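Local coordinates for protein endoglucanase A (Clostridium cellulolyticum, PDB 1EDG) that hydrolyses internal beta-1,4-glucosidic bonds of cellulose, as an endoglucanase whose catalytic domain is a family 5 glycoside hydrolase with a TIM-barrel fold, at residues D52-T55 with I60-T63; K64-A69 with G353-R358; K71-N76 with C360-P365; N342-F345 with E350-G353. All blocks are in the same frame, centred on the assembly; numbering follows the deposited sequence.

Interaction 1 (D52-T55 with I60-T63); sequences DYET and IKTT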
loop_
_atom_site.group_PDB
_atom_site.type_symbol
_atom_site.label_atom_id
_atom_site.label_comp_id
_atom_site.label_asym_id
_atom_site.label_seq_id
_atom_site.Cartn_x
_atom_site.Cartn_y
_atom_site.Cartn_z
ATOM N N ASP A 52 15.345 -17.220 -1.863
ATOM C CA ASP A 52 16.161 -16.314 -1.061
ATOM C C ASP A 52 15.724 -14.865 -1.219
ATOM O O ASP A 52 16.157 -13.992 -0.462
ATOM C CB ASP A 52 17.641 -16.429 -1.432
ATOM C CG ASP A 52 18.293 -17.678 -0.881
ATOM O OD1 ASP A 52 17.676 -18.391 -0.064
ATOM O OD2 ASP A 52 19.442 -17.942 -1.272
ATOM N N TYR A 53 14.905 -14.592 -2.231
ATOM C CA TYR A 53 14.431 -13.232 -2.438
ATOM C C TYR A 53 13.647 -12.744 -1.210
ATOM O O TYR A 53 13.716 -11.564 -0.859
ATOM C CB TYR A 53 13.578 -13.139 -3.708
ATOM C CG TYR A 53 14.390 -13.000 -4.982
ATOM C CD1 TYR A 53 14.992 -11.790 -5.315
ATOM C CD2 TYR A 53 14.548 -14.077 -5.856
ATOM C CE1 TYR A 53 15.734 -11.647 -6.488
ATOM C CE2 TYR A 53 15.290 -13.949 -7.037
ATOM C CZ TYR A 53 15.879 -12.731 -7.345
ATOM O OH TYR A 53 16.610 -12.582 -8.505
ATOM N N GLU A 54 12.970 -13.666 -0.527
ATOM C CA GLU A 54 12.191 -13.319 0.663
ATOM C C GLU A 54 13.033 -12.753 1.805
ATOM O O GLU A 54 12.586 -11.860 2.526
ATOM C CB GLU A 54 11.399 -14.525 1.180
ATOM C CG GLU A 54 10.613 -14.213 2.457
ATOM C CD GLU A 54 9.841 -15.391 3.008
ATOM O OE1 GLU A 54 9.941 -16.510 2.464
ATOM O OE2 GLU A 54 9.117 -15.196 4.000
ATOM N N THR A 55 14.245 -13.279 1.970
ATOM C CA THR A 55 15.144 -12.841 3.037
ATOM C C THR A 55 16.230 -11.875 2.559
ATOM O O THR A 55 16.935 -11.264 3.372
ATOM C CB THR A 55 15.811 -14.056 3.700
ATOM O OG1 THR A 55 16.529 -14.795 2.706
ATOM C CG2 THR A 55 14.761 -14.968 4.312
ATOM N N ILE A 60 15.172 -12.229 7.210
ATOM C CA ILE A 60 14.529 -13.271 8.003
ATOM C C ILE A 60 13.271 -13.794 7.310
ATOM O O ILE A 60 12.553 -13.033 6.654
ATOM C CB ILE A 60 14.194 -12.743 9.435
ATOM C CG1 ILE A 60 13.628 -13.860 10.311
ATOM C CG2 ILE A 60 13.237 -11.551 9.361
ATOM C CD1 ILE A 60 13.401 -13.447 11.760
ATOM N N LYS A 61 13.038 -15.100 7.415
ATOM C CA LYS A 61 11.874 -15.731 6.805
ATOM C C LYS A 61 10.625 -15.505 7.654
ATOM O O LYS A 61 10.652 -15.661 8.879
ATOM C CB LYS A 61 12.116 -17.226 6.611
ATOM C CG LYS A 61 10.998 -17.949 5.880
ATOM C CD LYS A 61 11.352 -19.408 5.623
ATOM C CE LYS A 61 10.166 -20.169 5.052
ATOM N NZ LYS A 61 10.451 -21.616 4.839
ATOM N N THR A 62 9.532 -15.151 6.989
ATOM C CA THR A 62 8.259 -14.879 7.645
ATOM C C THR A 62 7.658 -16.116 8.300
ATOM O O THR A 62 7.650 -17.191 7.707
ATOM C CB THR A 62 7.247 -14.335 6.621
ATOM O OG1 THR A 62 7.889 -13.345 5.806
ATOM C CG2 THR A 62 6.052 -13.709 7.328
ATOM N N THR A 63 7.133 -15.958 9.512
ATOM C CA THR A 63 6.512 -17.070 10.229
ATOM C C THR A 63 5.105 -16.698 10.699
ATOM O O THR A 63 4.754 -15.519 10.750
ATOM C CB THR A 63 7.354 -17.472 11.455
ATOM O OG1 THR A 63 7.435 -16.365 12.366
ATOM C CG2 THR A 63 8.762 -17.868 11.025
#
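Glu54 reaches across to Thr62 and grips it twice with a single carboxylate oxygen. The hydroxyl Thr62 OG1 donates to Glu54 OE2 at 2.9 Å through the anti lone pair, whereas Thr62 N approaches the same OE2 at 3.0 Å from above the carboxylate plane, 44° out of it. The long, extended arm of a glutamate suits this span: with CG anti to the backbone N (chi1 178°) and the chain straight beyond, the carboxylate crosses the short threonine side chain at about a right angle. Its other oxygen, OE1, forms a salt bridge with Arg102 of helix 97-111, which probably compensates the buried charge and restrains the carboxylate's rotation. In the (beta/alpha)8 barrel, this pairing ties the short helix 53-56 to the loop that runs down to helix 64-73, whose N-cap is Thr63. Beside it the methyl Thr55 CG2 packs without polar bonds on the returning backbone, 3.5 Å from Ile60 C and 3.6 Å from Lys61 N. The solvent side, at exposed Lys61, is looser. Lys61 CG passes 3.8 Å from Glu54 OE2, and the extended chain then carries the ammonium group outward, leaving NZ 5.7 Å from Glu54 OE1.

Interaction 2 (K64-A69 with G353-R358); sequences KQMIDA and GFFDRR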
loop_
_atom_site.group_PDB
_atom_site.type_symbol
_atom_site.label_atom_id
_atom_site.label_comp_id
_atom_site.label_asym_id
_atom_site.label_seq_id
_atom_site.Cartn_x
_atom_site.Cartn_y
_atom_site.Cartn_z
ATOM N N LYS A 64 4.304 -17.698 11.043
ATOM C CA LYS A 64 2.938 -17.474 11.522
ATOM C C LYS A 64 2.942 -16.646 12.814
ATOM O O LYS A 64 2.105 -15.753 12.990
ATOM C CB LYS A 64 2.245 -18.821 11.756
ATOM C CG LYS A 64 0.843 -18.774 12.373
ATOM C CD LYS A 64 -0.227 -18.427 11.365
ATOM C CE LYS A 64 -1.579 -19.026 11.754
ATOM N NZ LYS A 64 -2.090 -18.543 13.067
ATOM N N GLN A 65 3.887 -16.935 13.708
ATOM C CA GLN A 65 3.994 -16.214 14.979
ATOM C C GLN A 65 4.102 -14.702 14.772
ATOM O O GLN A 65 3.508 -13.930 15.523
ATOM C CB GLN A 65 5.175 -16.746 15.811
ATOM C CG GLN A 65 5.738 -15.783 16.887
ATOM C CD GLN A 65 4.836 -15.564 18.120
ATOM O OE1 GLN A 65 3.625 -15.327 18.010
ATOM N NE2 GLN A 65 5.450 -15.598 19.302
ATOM N N MET A 66 4.833 -14.284 13.742
ATOM C CA MET A 66 4.988 -12.865 13.445
ATOM C C MET A 66 3.625 -12.230 13.175
ATOM O O MET A 66 3.300 -11.177 13.733
ATOM C CB MET A 66 5.885 -12.663 12.221
ATOM C CG MET A 66 7.355 -12.944 12.453
ATOM S SD MET A 66 8.289 -12.814 10.914
ATOM C CE MET A 66 9.782 -13.705 11.363
ATOM N N ILE A 67 2.836 -12.888 12.324
ATOM C CA ILE A 67 1.504 -12.418 11.949
ATOM C C ILE A 67 0.564 -12.439 13.163
ATOM O O ILE A 67 -0.257 -11.530 13.337
ATOM C CB ILE A 67 0.911 -13.261 10.769
ATOM C CG1 ILE A 67 1.859 -13.231 9.561
ATOM C CG2 ILE A 67 -0.460 -12.731 10.352
ATOM C CD1 ILE A 67 2.245 -11.833 9.099
ATOM N N ASP A 68 0.695 -13.460 14.011
ATOM C CA ASP A 68 -0.132 -13.558 15.215
ATOM C C ASP A 68 0.078 -12.305 16.069
ATOM O O ASP A 68 -0.880 -11.733 16.602
ATOM C CB ASP A 68 0.254 -14.784 16.054
ATOM C CG ASP A 68 -0.148 -16.103 15.418
ATOM O OD1 ASP A 68 -0.994 -16.125 14.495
ATOM O OD2 ASP A 68 0.389 -17.138 15.867
ATOM N N ALA A 69 1.334 -11.887 16.201
ATOM C CA ALA A 69 1.687 -10.716 16.990
ATOM C C ALA A 69 1.092 -9.425 16.423
ATOM O O ALA A 69 0.609 -8.565 17.172
ATOM C CB ALA A 69 3.190 -10.602 17.099
ATOM N N GLY A 353 11.703 0.605 10.218
ATOM C CA GLY A 353 11.515 -0.597 11.006
ATOM C C GLY A 353 10.701 -0.267 12.243
ATOM O O GLY A 353 11.000 0.712 12.930
ATOM N N PHE A 354 9.649 -1.040 12.493
ATOM C CA PHE A 354 8.801 -0.842 13.670
ATOM C C PHE A 354 8.658 -2.174 14.408
ATOM O O PHE A 354 8.978 -2.273 15.593
ATOM C CB PHE A 354 7.416 -0.292 13.280
ATOM C CG PHE A 354 7.455 1.075 12.650
ATOM C CD1 PHE A 354 7.505 2.220 13.438
ATOM C CD2 PHE A 354 7.469 1.216 11.261
ATOM C CE1 PHE A 354 7.573 3.485 12.859
ATOM C CE2 PHE A 354 7.536 2.474 10.672
ATOM C CZ PHE A 354 7.590 3.615 11.471
ATOM N N PHE A 355 8.222 -3.208 13.698
ATOM C CA PHE A 355 8.047 -4.528 14.295
ATOM C C PHE A 355 9.345 -5.324 14.156
ATOM O O PHE A 355 9.795 -5.598 13.036
ATOM C CB PHE A 355 6.900 -5.266 13.601
ATOM C CG PHE A 355 6.659 -6.660 14.120
ATOM C CD1 PHE A 355 6.125 -6.867 15.386
ATOM C CD2 PHE A 355 6.913 -7.765 13.317
ATOM C CE1 PHE A 355 5.845 -8.151 15.842
ATOM C CE2 PHE A 355 6.639 -9.056 13.764
ATOM C CZ PHE A 355 6.101 -9.249 15.029
ATOM N N ASP A 356 9.968 -5.653 15.285
ATOM C CA ASP A 356 11.203 -6.428 15.264
ATOM C C ASP A 356 10.805 -7.877 15.024
ATOM O O ASP A 356 10.372 -8.575 15.944
ATOM C CB ASP A 356 11.951 -6.293 16.592
ATOM C CG ASP A 356 13.371 -6.834 16.520
ATOM O OD1 ASP A 356 14.256 -6.122 16.004
ATOM O OD2 ASP A 356 13.606 -7.968 16.977
ATOM N N ARG A 357 10.910 -8.315 13.773
ATOM C CA ARG A 357 10.537 -9.676 13.391
ATOM C C ARG A 357 11.357 -10.760 14.083
ATOM O O ARG A 357 10.903 -11.894 14.239
ATOM C CB ARG A 357 10.581 -9.830 11.864
ATOM C CG ARG A 357 9.284 -9.371 11.190
ATOM C CD ARG A 357 9.485 -8.316 10.105
ATOM N NE ARG A 357 9.660 -8.908 8.789
ATOM C CZ ARG A 357 9.476 -8.281 7.627
ATOM N NH1 ARG A 357 9.098 -7.009 7.559
ATOM N NH2 ARG A 357 9.697 -8.943 6.511
ATOM N N ARG A 358 12.545 -10.385 14.537
ATOM C CA ARG A 358 13.443 -11.298 15.234
ATOM C C ARG A 358 12.852 -11.719 16.586
ATOM O O ARG A 358 12.752 -12.911 16.881
ATOM C CB ARG A 358 14.783 -10.606 15.451
ATOM C CG ARG A 358 15.926 -11.514 15.838
ATOM C CD ARG A 358 17.102 -10.691 16.345
ATOM N NE ARG A 358 17.330 -9.491 15.539
ATOM C CZ ARG A 358 17.089 -8.249 15.958
ATOM N NH1 ARG A 358 16.610 -8.035 17.178
ATOM N NH2 ARG A 358 17.321 -7.220 15.153
#
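Met66 lays its thioether across the bent aliphatic part of Arg357, the two side chains crossing at about a right angle. Met66 SD rests 3.6 Å from Arg357 CG, and the terminal methyl CE sits 3.6 Å from Arg357 O. An unbranched, polarisable methionine fits here because its extended chain, with CG anti to the carbonyl carbon (chi1 -72°), can lay sulfur and methyl across the Arg357 methylenes and carbonyl. Arg357 turns at chi2 and chi3, which separates its two roles: CB and CG meet the sulfur, while the guanidinium goes on to Thr38, where NH2 is hydrogen-bonded to OG1. One helical turn along, Ala69 CB touches Phe355 CZ at 3.8 Å; the small methyl lets the ring come close to the helix. The ring also meets Met66 obliquely, with Phe355 CE2 4.0 Å from Met66 CB and Phe355 CZ 3.6 Å from Met66 O. No hydrogen bond joins the two segments, so this buried contact rests on shape and apolar surface. Asp341 accepts from Phe355 N. The arrangement belongs to a TIM barrel: helix 64-73, between barrel strands 32-34 and 77-80 in the chain, has one side packed by the antiparallel hairpin 355-362 that follows the eighth strand, 336-339.

Interaction 3 (K71-N76 with C360-P365); sequences KQKGFN and CQFKFP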
loop_
_atom_site.group_PDB
_atom_site.type_symbol
_atom_site.label_atom_id
_atom_site.label_comp_id
_atom_site.label_asym_id
_atom_site.label_seq_id
_atom_site.Cartn_x
_atom_site.Cartn_y
_atom_site.Cartn_z
ATOM N N LYS A 71 -1.628 -9.090 14.576
ATOM C CA LYS A 71 -3.063 -9.099 14.836
ATOM C C LYS A 71 -3.364 -8.749 16.292
ATOM O O LYS A 71 -4.248 -7.939 16.581
ATOM C CB LYS A 71 -3.664 -10.463 14.510
ATOM C CG LYS A 71 -5.150 -10.513 14.781
ATOM C CD LYS A 71 -5.745 -11.862 14.519
ATOM C CE LYS A 71 -7.254 -11.792 14.693
ATOM N NZ LYS A 71 -7.864 -10.756 13.792
ATOM N N GLN A 72 -2.609 -9.348 17.204
ATOM C CA GLN A 72 -2.779 -9.110 18.631
ATOM C C GLN A 72 -2.695 -7.620 18.979
ATOM O O GLN A 72 -3.376 -7.153 19.890
ATOM C CB GLN A 72 -1.718 -9.892 19.411
ATOM C CG GLN A 72 -1.847 -9.815 20.923
ATOM C CD GLN A 72 -0.563 -10.222 21.627
ATOM O OE1 GLN A 72 0.208 -9.369 22.075
ATOM N NE2 GLN A 72 -0.310 -11.527 21.703
ATOM N N LYS A 73 -1.874 -6.874 18.245
ATOM C CA LYS A 73 -1.721 -5.447 18.490
ATOM C C LYS A 73 -2.947 -4.622 18.108
ATOM O O LYS A 73 -3.165 -3.539 18.659
ATOM C CB LYS A 73 -0.504 -4.897 17.748
ATOM C CG LYS A 73 0.654 -4.538 18.644
ATOM C CD LYS A 73 0.247 -3.540 19.715
ATOM C CE LYS A 73 1.440 -3.144 20.559
ATOM N NZ LYS A 73 1.026 -2.638 21.893
ATOM N N GLY A 74 -3.724 -5.105 17.147
ATOM C CA GLY A 74 -4.901 -4.363 16.727
ATOM C C GLY A 74 -5.036 -4.199 15.221
ATOM O O GLY A 74 -6.074 -3.740 14.741
ATOM N N PHE A 75 -3.988 -4.545 14.477
ATOM C CA PHE A 75 -4.035 -4.449 13.016
ATOM C C PHE A 75 -4.997 -5.514 12.500
ATOM O O PHE A 75 -5.025 -6.625 13.029
ATOM C CB PHE A 75 -2.644 -4.707 12.418
ATOM C CG PHE A 75 -1.635 -3.628 12.712
ATOM C CD1 PHE A 75 -1.586 -2.469 11.937
ATOM C CD2 PHE A 75 -0.720 -3.776 13.751
ATOM C CE1 PHE A 75 -0.636 -1.473 12.196
ATOM C CE2 PHE A 75 0.227 -2.794 14.016
ATOM C CZ PHE A 75 0.273 -1.639 13.241
ATOM N N ASN A 76 -5.801 -5.189 11.491
ATOM C CA ASN A 76 -6.722 -6.185 10.942
ATOM C C ASN A 76 -6.502 -6.422 9.440
ATOM O O ASN A 76 -7.232 -7.187 8.803
ATOM C CB ASN A 76 -8.182 -5.814 11.217
ATOM C CG ASN A 76 -9.127 -7.009 11.083
ATOM O OD1 ASN A 76 -8.793 -8.123 11.491
ATOM N ND2 ASN A 76 -10.299 -6.786 10.517
ATOM N N CYS A 360 9.694 -10.750 17.639
ATOM C CA CYS A 360 8.237 -10.687 17.550
ATOM C C CYS A 360 7.589 -9.636 18.445
ATOM O O CYS A 360 6.564 -9.888 19.079
ATOM C CB CYS A 360 7.594 -12.057 17.785
ATOM S SG CYS A 360 7.587 -13.127 16.327
ATOM N N GLN A 361 8.179 -8.449 18.481
ATOM C CA GLN A 361 7.621 -7.358 19.263
ATOM C C GLN A 361 7.994 -6.017 18.652
ATOM O O GLN A 361 9.000 -5.896 17.943
ATOM C CB GLN A 361 8.052 -7.436 20.730
ATOM C CG GLN A 361 9.527 -7.242 20.987
ATOM C CD GLN A 361 9.862 -7.389 22.456
ATOM O OE1 GLN A 361 10.084 -6.400 23.162
ATOM N NE2 GLN A 361 9.881 -8.626 22.934
ATOM N N PHE A 362 7.147 -5.021 18.884
ATOM C CA PHE A 362 7.369 -3.685 18.353
ATOM C C PHE A 362 8.433 -2.907 19.124
ATOM O O PHE A 362 8.438 -2.883 20.358
ATOM C CB PHE A 362 6.051 -2.906 18.317
ATOM C CG PHE A 362 5.050 -3.457 17.338
ATOM C CD1 PHE A 362 4.198 -4.497 17.701
ATOM C CD2 PHE A 362 4.957 -2.934 16.053
ATOM C CE1 PHE A 362 3.266 -5.005 16.795
ATOM C CE2 PHE A 362 4.028 -3.436 15.141
ATOM C CZ PHE A 362 3.183 -4.472 15.514
ATOM N N LYS A 363 9.325 -2.260 18.380
ATOM C CA LYS A 363 10.409 -1.477 18.955
ATOM C C LYS A 363 10.025 -0.061 19.394
ATOM O O LYS A 363 10.660 0.509 20.292
ATOM C CB LYS A 363 11.592 -1.433 17.990
ATOM C CG LYS A 363 12.449 -2.686 18.027
ATOM C CD LYS A 363 13.349 -2.684 19.253
ATOM C CE LYS A 363 13.993 -4.045 19.497
ATOM N NZ LYS A 363 13.022 -5.033 20.062
ATOM N N PHE A 364 9.012 0.517 18.755
ATOM C CA PHE A 364 8.548 1.863 19.111
ATOM C C PHE A 364 7.053 1.698 19.346
ATOM O O PHE A 364 6.237 2.294 18.640
ATOM C CB PHE A 364 8.796 2.833 17.950
ATOM C CG PHE A 364 10.221 2.862 17.476
ATOM C CD1 PHE A 364 11.190 3.573 18.181
ATOM C CD2 PHE A 364 10.599 2.178 16.323
ATOM C CE1 PHE A 364 12.520 3.601 17.744
ATOM C CE2 PHE A 364 11.919 2.197 15.878
ATOM C CZ PHE A 364 12.883 2.909 16.586
ATOM N N PRO A 365 6.676 0.938 20.394
ATOM C CA PRO A 365 5.270 0.683 20.711
ATOM C C PRO A 365 4.347 1.886 20.884
ATOM O O PRO A 365 3.175 1.805 20.523
ATOM C CB PRO A 365 5.349 -0.192 21.963
ATOM C CG PRO A 365 6.582 0.296 22.640
ATOM C CD PRO A 365 7.549 0.461 21.488
#
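Lys73, in the last turn of helix 64-73, makes the first touch with the opposite segment, laying its methylenes against the ring of Phe362. The two side chains run antiparallel, each pointing back past the other. Lys73 CG is 3.2 Å from Phe362 CE1, a close approach, with CB 3.9 Å from the same ring atom. A bend at chi2 (-56°) brings CE back beside the ring, 4.2 Å from Phe362 CD1, while NZ proceeds to a salt bridge with Asp369 of helix 365-374. Lysine serves both ends of this path, with an apolar shaft to lie against an aromatic and a charge to reach a carboxylate. Gly74 then ends the helix in a Schellman motif, its N bonded back to Lys71 O; its positive phi of 132° is one that a residue without a side chain adopts readily, and it turns the chain toward barrel strand 77-80. In this TIM barrel it is the turn that links helix 64-73 to that strand, and it brings Phe75 into a buried apolar cluster between helices 64-73 and 365-374 and the hairpin of strands 355-356 and 361-362. There Phe75 CE2 meets Phe362 CZ at 3.7 Å and Phe362 CE2 at 4.0 Å, the two rings meeting at a slant. Large, flat and apolar, they suit a wider cluster: Trp33 packs against Phe75, Phe355 against Phe362, and Ile368 touches both.

Interaction 4 (N342-F345 with E350-G353); sequences NNNF and ELFG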
loop_
_atom_site.group_PDB
_atom_site.type_symbol
_atom_site.label_atom_id
_atom_site.label_comp_id
_atom_site.label_asym_id
_atom_site.label_seq_id
_atom_site.Cartn_x
_atom_site.Cartn_y
_atom_site.Cartn_z
ATOM N N ASN A 342 9.646 -1.930 7.011
ATOM C CA ASN A 342 10.666 -2.678 6.275
ATOM C C ASN A 342 11.654 -3.485 7.121
ATOM O O ASN A 342 12.644 -4.001 6.595
ATOM C CB ASN A 342 11.418 -1.761 5.302
ATOM C CG ASN A 342 12.254 -0.708 6.003
ATOM O OD1 ASN A 342 12.298 -0.644 7.233
ATOM N ND2 ASN A 342 12.912 0.138 5.220
ATOM N N ASN A 343 11.399 -3.576 8.426
ATOM C CA ASN A 343 12.251 -4.342 9.351
ATOM C C ASN A 343 13.704 -3.838 9.423
ATOM O O ASN A 343 14.595 -4.545 9.894
ATOM C CB ASN A 343 12.211 -5.833 8.969
ATOM C CG ASN A 343 12.792 -6.743 10.047
ATOM O OD1 ASN A 343 13.544 -7.676 9.742
ATOM N ND2 ASN A 343 12.408 -6.513 11.300
ATOM N N ASN A 344 13.927 -2.591 9.020
ATOM C CA ASN A 344 15.264 -2.014 9.030
ATOM C C ASN A 344 15.599 -1.230 10.299
ATOM O O ASN A 344 15.057 -0.148 10.534
ATOM C CB ASN A 344 15.473 -1.127 7.795
ATOM C CG ASN A 344 16.869 -0.515 7.743
ATOM O OD1 ASN A 344 17.798 -0.999 8.397
ATOM N ND2 ASN A 344 17.019 0.555 6.975
ATOM N N PHE A 345 16.494 -1.788 11.110
ATOM C CA PHE A 345 16.945 -1.158 12.352
ATOM C C PHE A 345 18.479 -1.058 12.339
ATOM O O PHE A 345 19.110 -0.952 13.393
ATOM C CB PHE A 345 16.528 -1.998 13.566
ATOM C CG PHE A 345 15.050 -2.251 13.667
ATOM C CD1 PHE A 345 14.217 -1.343 14.312
ATOM C CD2 PHE A 345 14.494 -3.417 13.144
ATOM C CE1 PHE A 345 12.857 -1.593 14.440
ATOM C CE2 PHE A 345 13.132 -3.676 13.264
ATOM C CZ PHE A 345 12.313 -2.764 13.914
ATOM N N GLU A 350 16.773 3.538 4.793
ATOM C CA GLU A 350 15.486 4.047 5.250
ATOM C C GLU A 350 15.016 3.287 6.482
ATOM O O GLU A 350 14.625 2.117 6.394
ATOM C CB GLU A 350 14.450 3.967 4.133
ATOM C CG GLU A 350 14.796 4.841 2.943
ATOM C CD GLU A 350 13.629 5.033 2.004
ATOM O OE1 GLU A 350 13.121 4.019 1.471
ATOM O OE2 GLU A 350 13.217 6.200 1.802
ATOM N N LEU A 351 15.090 3.946 7.637
ATOM C CA LEU A 351 14.687 3.339 8.904
ATOM C C LEU A 351 13.173 3.308 9.123
ATOM O O LEU A 351 12.630 4.109 9.893
ATOM C CB LEU A 351 15.367 4.035 10.097
ATOM C CG LEU A 351 16.883 3.954 10.337
ATOM C CD1 LEU A 351 17.431 2.607 9.894
ATOM C CD2 LEU A 351 17.577 5.069 9.609
ATOM N N PHE A 352 12.502 2.403 8.416
ATOM C CA PHE A 352 11.056 2.230 8.542
ATOM C C PHE A 352 10.794 0.947 9.314
ATOM O O PHE A 352 9.819 0.241 9.065
ATOM C CB PHE A 352 10.372 2.153 7.168
ATOM C CG PHE A 352 10.143 3.491 6.518
ATOM C CD1 PHE A 352 9.230 4.392 7.053
ATOM C CD2 PHE A 352 10.827 3.842 5.361
ATOM C CE1 PHE A 352 9.000 5.613 6.449
ATOM C CE2 PHE A 352 10.603 5.066 4.746
ATOM C CZ PHE A 352 9.689 5.953 5.292
ATOM N N GLY A 353 11.703 0.605 10.218
ATOM C CA GLY A 353 11.515 -0.597 11.006
ATOM C C GLY A 353 10.701 -0.267 12.243
ATOM O O GLY A 353 11.000 0.712 12.930
HETATM O O HOH W 1 14.041 1.629 12.335
#
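Asn342 and Phe352 cross obliquely, amide plane and ring 72° apart, with Asn342 OD1 3.4 Å from Phe352 CB. Chi1 of 67° places the Asn342 amide between its backbone N and carbonyl carbon, folded over its own main chain, where both ends find backbone partners. ND2 donates to Glu350 O at 2.9 Å in an almost straight bond (175°) that lies in the amide plane. OD1 accepts from Asn344 N at 3.1 Å, closing an Asx turn, and takes a weak bond from Phe352 N. A short amide, donor and acceptor at once, suits this place because the loop backbone offers both kinds of partner. The backbone adds Asn342 N to Phe352 O at 3.0 Å. Asn344 extends its amide to the same Glu350 O through ND2, a weak bond; ND2 also bonds Thr348 O, and OD1 is held by Ser346. Leu351 CD1 lies against this amide, 3.6 Å from Asn344 ND2. At the far end the Phe345 ring lies over Gly353, whose CA makes a CH-pi contact over the ring face, 4.0 Å from the centroid. Without a side chain, Gly353 can come close to both the ring and Asn344 O. The whole turn stands in the loop between barrel strand 336-339 and hairpin strand 355-356, with Trp340 meeting Phe352 edge-to-face and Asp312, beyond strand 303-308, bonded to the Leu351 backbone.

How the interactions relate
From the N terminus, interaction 1 comes first, closing a short loop between helix 53-56 and the start of helix 64-73. That helix then enters interactions 2 and 3 in turn, each reaching some 284 residues ahead to the hairpin of strands 355-356 and 361-362. Because their segments alternate, these two long closures cross, and the hairpin's own pairing, including a probable hydrogen bond from Lys363 N to Phe354 O, couples them. Interaction 4 is a local loop nested inside the closure of interaction 3; it ends on Gly353, where interaction 2's second segment begins. Ile60 packs on Met66 and Asn343, linking interaction 1 to interactions 2 and 4 on the same side of the chain's centre.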